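Local coordinates for protein hypothetical acetyltransferase (Shewanella oneidensis, PDB 1T82) that is a putative thioesterase with a hotdog-like fold that may have acyltransferase activity, at residues B[11-23]-B[34-46]. Sequence-based numbering, arbitrary orientation.
Sequences MDELLNRLRQTWH and IAPLSFTDGELSV
Pro-36 sits among four side chains of helix 12-23. Its CG lies 3.7 Å from Trp-22 CZ3, at an oblique angle to the indole. CD of the same proline meets Arg-19 CB at 3.7 Å, the two side chains crossing at about a right angle. Leu-18 CD2 touches Pro-36 CG, and Leu-15 CD2 touches Pro-36 CB. Leu-15 CD2 also reaches Phe-39 CB at 3.7 Å and touches Leu-44 CD1. At the indole rim, Trp-22 CH2 meets Val-46 CG2 at 4.1 Å.

Selenomethionine Met-11, its chain bent at chi2 and chi3, brings SE to the edge of the Phe-39 ring, 3.6 Å from CD2: a Met-aromatic contact. At the other end His-23 NE2 donates to Ile-34 O at 2.8 Å, with an N-H...O angle of 153°. CG of His-23 stands anti to its own carbonyl carbon (chi1 -61°), which carries the imidazole to Ile-34 O. With an alanine at His-23, Ile-34 O would probably lose this N-H donor, and the start of the strand its polar tie to the helix.

Leu-18 CD1 lies over one indole face, offset toward the rim, and Trp-74 also meets the indole. Arg-19 O lies over one face of the His-23 ring. In this hotdog-like fold the N-terminal helix runs nearly antiparallel (163°) to 35-40, an outermost strand of the chain's antiparallel sheet. A type I' turn, Thr-40 to Glu-43, joins it to strand 43-46, and Leu-37 and Ser-38 both face Ser-45 in a classic beta bulge. Strand 108-112 continues the sheet, and helix 62-84 packs against Ile-34 and Val-46.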
HETATM    1  N   MSE B  11     -11.841 -25.532  -1.746  1.00 22.98           N
HETATM    2  CA  MSE B  11     -12.242 -24.172  -2.107  1.00 21.80           C
HETATM    3  C   MSE B  11     -11.510 -23.725  -3.372  1.00 20.57           C
HETATM    4  O   MSE B  11     -11.438 -22.531  -3.654  1.00 18.46           O
HETATM    5  CB  MSE B  11     -11.919 -23.197  -0.958  1.00 25.81           C
HETATM    6  CG  MSE B  11     -12.776 -23.338   0.319  1.00 28.03           C
HETATM    7 SE   MSE B  11     -14.436 -22.315   0.328  1.00 51.21          SE
HETATM    8  CE  MSE B  11     -15.698 -23.734   0.718  1.00 28.49           C
ATOM      9  N   ASP B  12     -10.977 -24.682  -4.133  1.00 20.03           N
ATOM     10  CA  ASP B  12     -10.243 -24.363  -5.358  1.00 18.80           C
ATOM     11  C   ASP B  12     -11.002 -23.432  -6.296  1.00 17.94           C
ATOM     12  O   ASP B  12     -10.430 -22.486  -6.840  1.00 16.05           O
ATOM     13  CB  ASP B  12      -9.862 -25.638  -6.119  1.00 23.00           C
ATOM     14  CG  ASP B  12      -8.764 -26.426  -5.428  1.00 26.94           C
ATOM     15  OD1 ASP B  12      -7.753 -25.812  -5.018  1.00 27.65           O
ATOM     16  OD2 ASP B  12      -8.902 -27.662  -5.310  1.00 29.04           O
ATOM     17  N   GLU B  13     -12.287 -23.704  -6.494  1.00 17.07           N
ATOM     18  CA  GLU B  13     -13.105 -22.882  -7.374  1.00 18.46           C
ATOM     19  C   GLU B  13     -13.101 -21.409  -6.968  1.00 16.00           C
ATOM     20  O   GLU B  13     -12.842 -20.536  -7.794  1.00 15.81           O
ATOM     21  CB  GLU B  13     -14.539 -23.419  -7.408  1.00 19.96           C
ATOM     22  CG  GLU B  13     -14.664 -24.796  -8.058  1.00 25.30           C
ATOM     23  CD  GLU B  13     -14.130 -25.925  -7.190  1.00 27.31           C
ATOM     24  OE1 GLU B  13     -13.900 -27.029  -7.733  1.00 30.82           O
ATOM     25  OE2 GLU B  13     -13.951 -25.721  -5.969  1.00 27.33           O
ATOM     26  N   LEU B  14     -13.383 -21.133  -5.698  1.00 15.99           N
ATOM     27  CA  LEU B  14     -13.409 -19.758  -5.209  1.00 15.55           C
ATOM     28  C   LEU B  14     -12.041 -19.089  -5.215  1.00 13.71           C
ATOM     29  O   LEU B  14     -11.921 -17.927  -5.594  1.00 12.52           O
ATOM     30  CB  LEU B  14     -13.995 -19.698  -3.793  1.00 17.31           C
ATOM     31  CG  LEU B  14     -15.519 -19.738  -3.677  1.00 19.87           C
ATOM     32  CD1 LEU B  14     -15.916 -19.760  -2.211  1.00 20.88           C
ATOM     33  CD2 LEU B  14     -16.121 -18.525  -4.376  1.00 21.42           C
ATOM     34  N   LEU B  15     -11.010 -19.817  -4.797  1.00 11.76           N
ATOM     35  CA  LEU B  15      -9.665 -19.250  -4.763  1.00 13.35           C
ATOM     36  C   LEU B  15      -9.173 -18.891  -6.158  1.00 13.30           C
ATOM     37  O   LEU B  15      -8.511 -17.870  -6.343  1.00 13.29           O
ATOM     38  CB  LEU B  15      -8.692 -20.220  -4.090  1.00 13.09           C
ATOM     39  CG  LEU B  15      -8.979 -20.473  -2.604  1.00 15.38           C
ATOM     40  CD1 LEU B  15      -8.081 -21.573  -2.086  1.00 18.52           C
ATOM     41  CD2 LEU B  15      -8.783 -19.185  -1.814  1.00 17.21           C
ATOM     42  N   ASN B  16      -9.480 -19.732  -7.139  1.00 13.57           N
ATOM     43  CA  ASN B  16      -9.071 -19.446  -8.507  1.00 13.07           C
ATOM     44  C   ASN B  16      -9.835 -18.229  -9.010  1.00 13.15           C
ATOM     45  O   ASN B  16      -9.285 -17.382  -9.713  1.00 10.62           O
ATOM     46  CB  ASN B  16      -9.340 -20.651  -9.414  1.00 13.85           C
ATOM     47  CG  ASN B  16      -8.255 -21.701  -9.312  1.00 14.82           C
ATOM     48  OD1 ASN B  16      -8.517 -22.862  -8.994  1.00 19.28           O
ATOM     49  ND2 ASN B  16      -7.021 -21.295  -9.581  1.00 15.86           N
ATOM     50  N   ARG B  17     -11.108 -18.151  -8.634  1.00 12.91           N
ATOM     51  CA  ARG B  17     -11.972 -17.043  -9.019  1.00 14.24           C
ATOM     52  C   ARG B  17     -11.430 -15.751  -8.423  1.00 12.41           C
ATOM     53  O   ARG B  17     -11.413 -14.709  -9.075  1.00 12.45           O
ATOM     54  CB  ARG B  17     -13.394 -17.281  -8.498  1.00 16.49           C
ATOM     55  CG  ARG B  17     -14.395 -16.209  -8.896  1.00 22.26           C
ATOM     56  CD  ARG B  17     -15.225 -16.645 -10.091  1.00 25.72           C
ATOM     57  NE  ARG B  17     -16.050 -17.807  -9.780  1.00 27.39           N
ATOM     58  CZ  ARG B  17     -17.028 -17.813  -8.880  1.00 28.94           C
ATOM     59  NH1 ARG B  17     -17.729 -18.919  -8.664  1.00 30.54           N
ATOM     60  NH2 ARG B  17     -17.310 -16.710  -8.198  1.00 29.23           N
ATOM     61  N   LEU B  18     -10.995 -15.827  -7.170  1.00 11.48           N
ATOM     62  CA  LEU B  18     -10.450 -14.661  -6.488  1.00 10.62           C
ATOM     63  C   LEU B  18      -9.184 -14.184  -7.194  1.00 10.40           C
ATOM     64  O   LEU B  18      -9.029 -12.999  -7.485  1.00  9.80           O
ATOM     65  CB  LEU B  18     -10.144 -15.003  -5.024  1.00 10.48           C
ATOM     66  CG  LEU B  18      -9.480 -13.909  -4.183  1.00 10.75           C
ATOM     67  CD1 LEU B  18     -10.338 -12.659  -4.195  1.00 11.23           C
ATOM     68  CD2 LEU B  18      -9.274 -14.403  -2.756  1.00 12.18           C
ATOM     69  N   ARG B  19      -8.288 -15.122  -7.486  1.00 11.14           N
ATOM     70  CA  ARG B  19      -7.028 -14.805  -8.156  1.00 12.39           C
ATOM     71  C   ARG B  19      -7.286 -14.165  -9.529  1.00 11.38           C
ATOM     72  O   ARG B  19      -6.663 -13.168  -9.888  1.00 10.20           O
ATOM     73  CB  ARG B  19      -6.201 -16.089  -8.300  1.00 13.47           C
ATOM     74  CG  ARG B  19      -4.727 -15.892  -8.609  1.00 20.12           C
ATOM     75  CD  ARG B  19      -4.469 -15.790 -10.093  1.00 23.82           C
ATOM     76  NE  ARG B  19      -5.126 -16.855 -10.850  1.00 27.20           N
ATOM     77  CZ  ARG B  19      -4.961 -18.157 -10.634  1.00 25.64           C
ATOM     78  NH1 ARG B  19      -5.611 -19.037 -11.386  1.00 27.30           N
ATOM     79  NH2 ARG B  19      -4.156 -18.583  -9.672  1.00 28.62           N
ATOM     80  N   GLN B  20      -8.218 -14.744 -10.283  1.00 11.23           N
ATOM     81  CA  GLN B  20      -8.570 -14.246 -11.607  1.00 12.32           C
ATOM     82  C   GLN B  20      -9.184 -12.851 -11.524  1.00 11.53           C
ATOM     83  O   GLN B  20      -8.937 -11.999 -12.382  1.00 12.33           O
ATOM     84  CB  GLN B  20      -9.553 -15.210 -12.276  1.00 16.03           C
ATOM     85  CG  GLN B  20     -10.027 -14.784 -13.653  1.00 22.02           C
ATOM     86  CD  GLN B  20      -8.883 -14.455 -14.586  1.00 25.89           C
ATOM     87  OE1 GLN B  20      -7.955 -15.247 -14.756  1.00 29.30           O
ATOM     88  NE2 GLN B  20      -8.945 -13.282 -15.206  1.00 28.96           N
ATOM     89  N   THR B  21      -9.983 -12.626 -10.488  1.00 11.48           N
ATOM     90  CA  THR B  21     -10.622 -11.330 -10.286  1.00 11.63           C
ATOM     91  C   THR B  21      -9.544 -10.277 -10.061  1.00 10.70           C
ATOM     92  O   THR B  21      -9.616  -9.181 -10.613  1.00 10.63           O
ATOM     93  CB  THR B  21     -11.563 -11.357  -9.066  1.00 12.07           C
ATOM     94  OG1 THR B  21     -12.612 -12.309  -9.292  1.00 13.48           O
ATOM     95  CG2 THR B  21     -12.171  -9.981  -8.826  1.00 13.80           C
ATOM     96  N   TRP B  22      -8.544 -10.612  -9.252  1.00 10.48           N
ATOM     97  CA  TRP B  22      -7.466  -9.671  -8.980  1.00 10.03           C
ATOM     98  C   TRP B  22      -6.668  -9.310 -10.225  1.00 10.48           C
ATOM     99  O   TRP B  22      -6.565  -8.142 -10.592  1.00 10.52           O
ATOM    100  CB  TRP B  22      -6.484 -10.227  -7.941  1.00  8.47           C
ATOM    101  CG  TRP B  22      -6.976 -10.247  -6.537  1.00  7.15           C
ATOM    102  CD1 TRP B  22      -7.954  -9.468  -5.993  1.00  7.86           C
ATOM    103  CD2 TRP B  22      -6.444 -11.032  -5.466  1.00  8.69           C
ATOM    104  NE1 TRP B  22      -8.065  -9.719  -4.643  1.00  8.14           N
ATOM    105  CE2 TRP B  22      -7.149 -10.676  -4.294  1.00  9.55           C
ATOM    106  CE3 TRP B  22      -5.437 -12.002  -5.383  1.00 11.04           C
ATOM    107  CZ2 TRP B  22      -6.878 -11.256  -3.051  1.00 10.57           C
ATOM    108  CZ3 TRP B  22      -5.167 -12.580  -4.147  1.00 11.08           C
ATOM    109  CH2 TRP B  22      -5.887 -12.203  -2.997  1.00 10.95           C
ATOM    110  N   HIS B  23      -6.095 -10.314 -10.876  1.00 10.95           N
ATOM    111  CA  HIS B  23      -5.267 -10.060 -12.049  1.00 11.74           C
ATOM    112  C   HIS B  23      -6.003  -9.447 -13.234  1.00 11.94           C
ATOM    113  O   HIS B  23      -5.397  -8.741 -14.034  1.00 13.67           O
ATOM    114  CB  HIS B  23      -4.565 -11.347 -12.487  1.00 12.35           C
ATOM    115  CG  HIS B  23      -3.644 -11.910 -11.448  1.00 13.07           C
ATOM    116  ND1 HIS B  23      -2.907 -13.058 -11.647  1.00 12.75           N
ATOM    117  CD2 HIS B  23      -3.357 -11.494 -10.191  1.00 13.66           C
ATOM    118  CE1 HIS B  23      -2.207 -13.325 -10.560  1.00 13.76           C
ATOM    119  NE2 HIS B  23      -2.462 -12.392  -9.660  1.00 11.71           N
ATOM    120  N   ILE B  34       0.586 -11.563  -6.986  1.00  8.04           N
ATOM    121  CA  ILE B  34      -0.097 -11.923  -5.748  1.00  8.67           C
ATOM    122  C   ILE B  34      -1.102 -13.031  -6.035  1.00 10.20           C
ATOM    123  O   ILE B  34      -1.860 -12.960  -7.004  1.00 10.75           O
ATOM    124  CB  ILE B  34      -0.829 -10.704  -5.154  1.00  9.27           C
ATOM    125  CG1 ILE B  34       0.184  -9.584  -4.898  1.00 12.57           C
ATOM    126  CG2 ILE B  34      -1.555 -11.093  -3.870  1.00  8.93           C
ATOM    127  CD1 ILE B  34      -0.426  -8.273  -4.450  1.00 16.51           C
ATOM    128  N   ALA B  35      -1.101 -14.062  -5.200  1.00  8.80           N
ATOM    129  CA  ALA B  35      -2.023 -15.165  -5.399  1.00 10.16           C
ATOM    130  C   ALA B  35      -2.386 -15.843  -4.092  1.00  8.56           C
ATOM    131  O   ALA B  35      -1.581 -15.907  -3.167  1.00  8.29           O
ATOM    132  CB  ALA B  35      -1.422 -16.184  -6.360  1.00 11.72           C
ATOM    133  N   PRO B  36      -3.620 -16.357  -3.999  1.00 10.63           N
ATOM    134  CA  PRO B  36      -4.085 -17.041  -2.789  1.00 11.08           C
ATOM    135  C   PRO B  36      -3.357 -18.369  -2.610  1.00 12.35           C
ATOM    136  O   PRO B  36      -2.969 -19.013  -3.588  1.00 14.47           O
ATOM    137  CB  PRO B  36      -5.577 -17.253  -3.059  1.00 11.60           C
ATOM    138  CG  PRO B  36      -5.920 -16.151  -4.008  1.00 13.94           C
ATOM    139  CD  PRO B  36      -4.734 -16.141  -4.936  1.00 10.80           C
ATOM    140  N   LEU B  37      -3.166 -18.767  -1.358  1.00 11.49           N
ATOM    141  CA  LEU B  37      -2.507 -20.031  -1.044  1.00 12.91           C
ATOM    142  C   LEU B  37      -3.525 -21.055  -0.557  1.00 13.11           C
ATOM    143  O   LEU B  37      -3.502 -22.212  -0.975  1.00 13.98           O
ATOM    144  CB  LEU B  37      -1.446 -19.834   0.044  1.00 14.55           C
ATOM    145  CG  LEU B  37      -0.133 -19.144  -0.335  1.00 15.81           C
ATOM    146  CD1 LEU B  37       0.715 -18.922   0.912  1.00 17.88           C
ATOM    147  CD2 LEU B  37       0.616 -20.000  -1.341  1.00 17.50           C
ATOM    148  N   SER B  38      -4.423 -20.626   0.322  1.00 12.35           N
ATOM    149  CA  SER B  38      -5.418 -21.533   0.873  1.00 12.46           C
ATOM    150  C   SER B  38      -6.505 -20.809   1.647  1.00 12.07           C
ATOM    151  O   SER B  38      -6.329 -19.667   2.071  1.00 10.29           O
ATOM    152  CB  SER B  38      -4.731 -22.534   1.802  1.00 12.84           C
ATOM    153  OG  SER B  38      -4.044 -21.848   2.839  1.00 14.87           O
ATOM    154  N   PHE B  39      -7.629 -21.489   1.838  1.00 12.11           N
ATOM    155  CA  PHE B  39      -8.749 -20.928   2.583  1.00 13.75           C
ATOM    156  C   PHE B  39      -9.476 -22.064   3.289  1.00 15.33           C
ATOM    157  O   PHE B  39     -10.283 -22.771   2.683  1.00 16.24           O
ATOM    158  CB  PHE B  39      -9.708 -20.190   1.642  1.00 13.64           C
ATOM    159  CG  PHE B  39     -10.924 -19.623   2.331  1.00 15.16           C
ATOM    160  CD1 PHE B  39     -10.797 -18.853   3.484  1.00 16.85           C
ATOM    161  CD2 PHE B  39     -12.198 -19.857   1.822  1.00 17.95           C
ATOM    162  CE1 PHE B  39     -11.919 -18.323   4.119  1.00 16.98           C
ATOM    163  CE2 PHE B  39     -13.328 -19.332   2.448  1.00 17.39           C
ATOM    164  CZ  PHE B  39     -13.188 -18.565   3.600  1.00 18.05           C
ATOM    165  N   THR B  40      -9.172 -22.244   4.570  1.00 16.33           N
ATOM    166  CA  THR B  40      -9.802 -23.299   5.356  1.00 19.20           C
ATOM    167  C   THR B  40      -9.942 -22.892   6.815  1.00 18.01           C
ATOM    168  O   THR B  40      -9.127 -22.133   7.339  1.00 15.89           O
ATOM    169  CB  THR B  40      -8.991 -24.610   5.287  1.00 22.21           C
ATOM    170  OG1 THR B  40      -9.630 -25.611   6.089  1.00 25.83           O
ATOM    171  CG2 THR B  40      -7.576 -24.389   5.794  1.00 22.91           C
ATOM    172  N   ASP B  41     -10.982 -23.403   7.467  1.00 17.99           N
ATOM    173  CA  ASP B  41     -11.236 -23.096   8.869  1.00 19.34           C
ATOM    174  C   ASP B  41     -11.324 -21.602   9.147  1.00 16.31           C
ATOM    175  O   ASP B  41     -10.922 -21.143  10.213  1.00 16.38           O
ATOM    176  CB  ASP B  41     -10.145 -23.705   9.752  1.00 23.52           C
ATOM    177  CG  ASP B  41     -10.430 -25.143  10.114  1.00 28.35           C
ATOM    178  OD1 ASP B  41     -10.600 -25.973   9.192  1.00 29.67           O
ATOM    179  OD2 ASP B  41     -10.486 -25.444  11.326  1.00 31.48           O
ATOM    180  N   GLY B  42     -11.841 -20.849   8.181  1.00 13.52           N
ATOM    181  CA  GLY B  42     -11.990 -19.419   8.360  1.00 12.39           C
ATOM    182  C   GLY B  42     -10.733 -18.586   8.207  1.00 10.87           C
ATOM    183  O   GLY B  42     -10.745 -17.396   8.516  1.00 10.88           O
ATOM    184  N   GLU B  43      -9.650 -19.191   7.729  1.00 10.40           N
ATOM    185  CA  GLU B  43      -8.403 -18.456   7.547  1.00  9.41           C
ATOM    186  C   GLU B  43      -7.964 -18.419   6.092  1.00  9.42           C
ATOM    187  O   GLU B  43      -7.861 -19.455   5.438  1.00 10.50           O
ATOM    188  CB  GLU B  43      -7.281 -19.074   8.388  1.00 12.04           C
ATOM    189  CG  GLU B  43      -5.968 -18.306   8.302  1.00 14.05           C
ATOM    190  CD  GLU B  43      -4.883 -18.899   9.179  1.00 17.54           C
ATOM    191  OE1 GLU B  43      -4.501 -20.060   8.945  1.00 20.64           O
ATOM    192  OE2 GLU B  43      -4.419 -18.201  10.098  1.00 20.36           O
ATOM    193  N   LEU B  44      -7.720 -17.215   5.586  1.00  8.69           N
ATOM    194  CA  LEU B  44      -7.257 -17.043   4.214  1.00  7.96           C
ATOM    195  C   LEU B  44      -5.761 -16.749   4.251  1.00  8.48           C
ATOM    196  O   LEU B  44      -5.304 -15.892   5.010  1.00  8.30           O
ATOM    197  CB  LEU B  44      -7.991 -15.881   3.530  1.00  7.74           C
ATOM    198  CG  LEU B  44      -7.432 -15.442   2.170  1.00  9.64           C
ATOM    199  CD1 LEU B  44      -7.592 -16.576   1.164  1.00  7.03           C
ATOM    200  CD2 LEU B  44      -8.150 -14.188   1.676  1.00  8.33           C
ATOM    201  N   SER B  45      -4.998 -17.480   3.442  1.00  6.55           N
ATOM    202  CA  SER B  45      -3.553 -17.290   3.357  1.00  7.90           C
ATOM    203  C   SER B  45      -3.216 -16.859   1.931  1.00  7.19           C
ATOM    204  O   SER B  45      -3.689 -17.463   0.967  1.00  8.84           O
ATOM    205  CB  SER B  45      -2.821 -18.595   3.696  1.00 10.38           C
ATOM    206  OG  SER B  45      -2.940 -18.910   5.078  1.00 17.37           O
ATOM    207  N   VAL B  46      -2.398 -15.816   1.806  1.00  6.83           N
ATOM    208  CA  VAL B  46      -2.010 -15.264   0.508  1.00  6.96           C
ATOM    209  C   VAL B  46      -0.498 -15.035   0.455  1.00  7.04           C
ATOM    210  O   VAL B  46       0.146 -14.877   1.491  1.00  8.44           O
ATOM    211  CB  VAL B  46      -2.741 -13.910   0.272  1.00  7.71           C
ATOM    212  CG1 VAL B  46      -2.279 -13.259  -1.024  1.00  7.45           C
ATOM    213  CG2 VAL B  46      -4.251 -14.136   0.247  1.00  6.08           C
TER